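Local atomic coordinates of beta-N-acetylhexosaminidase (Thermotoga neapolitana, PDB entry 5C0Q), a protein that probably hydrolyses terminal non-reducing N-acetyl-D-hexosamine residues from N-acetyl-beta-D-hexosaminides and binds zinc ions. Residues B[331-336]-B[445-450]. Numbering follows the deposited sequence.
Sequences RAIECT and VITHST. With ZN (zinc ion), chain N.
E334 and I446 form an antiparallel hydrogen-bonded pair, E334 N giving to I446 O at 3.1 Å and I446 N to E334 O at 2.8 Å, which adds the short strand 334-335 to the edge of the mixed sheet beside strand 443-446. C335 and V445 follow as a non-hydrogen-bonded pair, where the CB of C335 rests 4.1 Å from CG2 of V445, a beta-branched residue well suited to a strand; the sulfur of C335 meanwhile forms a disulfide with C466. On the other face of the sheet, E334 holds CG anti to its carbonyl carbon (chi1 -38°) and runs on extended, long enough to carry an anionic oxygen, OE1, from the edge strand to 2.4 Å from the zinc ion. H448, just past the strand end, supplies NE2, also 2.4 Å from the zinc ion. Its ring and the carboxylate of E334 are turned 48° apart, and CG2 of I446 sits over the ring centre, 3.5 Å above the plane. ND1 points the other way, to the carbonyl O of A332, where a very short separation of 2.4 Å makes the exact length of that hydrogen bond doubtful. Histidine suits this place because its two nitrogens can serve backbone and metal together: if that bond is real, the carbonyl would help hold the ring's rotation and perhaps make NE2 a better donor to zinc. K86 of the second subunit completes the site through NZ, so the metal links the strand pairing to the dimer interface.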
loop_
_atom_site.group_PDB
_atom_site.type_symbol
_atom_site.label_atom_id
_atom_site.label_comp_id
_atom_site.label_asym_id
_atom_site.label_seq_id
_atom_site.Cartn_x
_atom_site.Cartn_y
_atom_site.Cartn_z
ATOM N N ARG B 331 5.750 -14.025 17.971
ATOM C CA ARG B 331 5.624 -15.385 18.402
ATOM C C ARG B 331 6.639 -16.323 17.716
ATOM O O ARG B 331 6.889 -17.382 18.210
ATOM C CB ARG B 331 4.171 -15.843 18.190
ATOM C CG ARG B 331 3.257 -15.632 19.397
ATOM C CD ARG B 331 1.909 -15.079 19.064
ATOM N NE ARG B 331 0.884 -16.089 19.117
ATOM C CZ ARG B 331 -0.321 -15.996 19.670
ATOM N NH1 ARG B 331 -0.743 -14.899 20.231
ATOM N NH2 ARG B 331 -1.116 -17.043 19.633
ATOM N N ALA B 332 7.224 -15.912 16.596
ATOM C CA ALA B 332 8.182 -16.714 15.868
ATOM C C ALA B 332 9.597 -16.528 16.372
ATOM O O ALA B 332 10.550 -16.992 15.747
ATOM C CB ALA B 332 8.141 -16.389 14.412
ATOM N N ILE B 333 9.750 -15.895 17.519
ATOM C CA ILE B 333 11.072 -15.651 18.043
ATOM C C ILE B 333 11.424 -16.655 19.135
ATOM O O ILE B 333 10.670 -16.844 20.072
ATOM C CB ILE B 333 11.178 -14.209 18.536
ATOM C CG1 ILE B 333 11.419 -13.339 17.306
ATOM C CG2 ILE B 333 12.336 -14.038 19.503
ATOM C CD1 ILE B 333 11.088 -12.039 17.489
ATOM N N GLU B 334 12.532 -17.363 18.931
ATOM C CA GLU B 334 13.087 -18.299 19.909
ATOM C C GLU B 334 14.410 -17.662 20.431
ATOM O O GLU B 334 15.197 -17.077 19.679
ATOM C CB GLU B 334 13.352 -19.702 19.311
ATOM C CG GLU B 334 12.340 -20.283 18.272
ATOM C CD GLU B 334 12.782 -21.661 17.625
ATOM O OE1 GLU B 334 12.235 -22.074 16.576
ATOM O OE2 GLU B 334 13.766 -22.291 18.065
ATOM N N CYS B 335 14.631 -17.695 21.723
ATOM C CA CYS B 335 15.879 -17.165 22.225
ATOM C C CYS B 335 16.465 -18.034 23.327
ATOM O O CYS B 335 15.740 -18.700 24.042
ATOM C CB CYS B 335 15.670 -15.748 22.705
ATOM S SG CYS B 335 14.614 -15.755 24.069
ATOM N N THR B 336 17.781 -18.020 23.477
ATOM C CA THR B 336 18.392 -18.622 24.665
ATOM C C THR B 336 18.336 -17.639 25.833
ATOM O O THR B 336 17.884 -16.516 25.684
ATOM C CB THR B 336 19.859 -19.068 24.429
ATOM O OG1 THR B 336 20.673 -17.947 24.046
ATOM C CG2 THR B 336 19.929 -20.137 23.354
ATOM N N VAL B 445 19.493 -15.938 19.250
ATOM C CA VAL B 445 18.138 -15.532 18.933
ATOM C C VAL B 445 17.804 -16.002 17.535
ATOM O O VAL B 445 18.556 -15.725 16.614
ATOM C CB VAL B 445 17.967 -13.982 18.995
ATOM C CG1 VAL B 445 16.601 -13.548 18.454
ATOM C CG2 VAL B 445 18.184 -13.486 20.374
ATOM N N ILE B 446 16.705 -16.732 17.372
ATOM C CA ILE B 446 16.248 -17.088 16.037
ATOM C C ILE B 446 14.986 -16.306 15.708
ATOM O O ILE B 446 14.025 -16.347 16.448
ATOM C CB ILE B 446 15.978 -18.588 15.897
ATOM C CG1 ILE B 446 17.235 -19.378 16.269
ATOM C CG2 ILE B 446 15.475 -18.912 14.483
ATOM C CD1 ILE B 446 16.987 -20.803 16.488
ATOM N N THR B 447 15.002 -15.585 14.606
ATOM C CA THR B 447 13.883 -14.752 14.228
ATOM C C THR B 447 12.991 -15.386 13.205
ATOM O O THR B 447 11.842 -15.022 13.094
ATOM C CB THR B 447 14.334 -13.433 13.652
ATOM O OG1 THR B 447 15.335 -13.700 12.667
ATOM C CG2 THR B 447 14.891 -12.544 14.722
ATOM N N HIS B 448 13.559 -16.270 12.403
ATOM C CA HIS B 448 12.859 -16.904 11.300
ATOM C C HIS B 448 12.494 -15.908 10.219
ATOM O O HIS B 448 11.686 -16.217 9.364
ATOM C CB HIS B 448 11.587 -17.629 11.762
ATOM C CG HIS B 448 11.824 -18.686 12.788
ATOM N ND1 HIS B 448 11.515 -18.514 14.119
ATOM C CD2 HIS B 448 12.363 -19.922 12.683
ATOM C CE1 HIS B 448 11.827 -19.611 14.782
ATOM N NE2 HIS B 448 12.337 -20.481 13.933
ATOM N N SER B 449 13.100 -14.724 10.257
ATOM C CA SER B 449 12.794 -13.671 9.293
ATOM C C SER B 449 13.823 -12.553 9.264
ATOM O O SER B 449 14.428 -12.247 10.257
ATOM C CB SER B 449 11.421 -13.085 9.614
ATOM O OG SER B 449 11.077 -12.057 8.731
ATOM N N THR B 450 14.005 -11.940 8.112
ATOM C CA THR B 450 14.836 -10.756 8.006
ATOM C C THR B 450 14.062 -9.427 8.166
ATOM O O THR B 450 14.650 -8.361 8.111
ATOM C CB THR B 450 15.542 -10.710 6.667
ATOM O OG1 THR B 450 14.554 -10.721 5.638
ATOM C CG2 THR B 450 16.437 -11.914 6.490
HETATM ZN ZN ZN N . 12.925 -22.714 14.364
#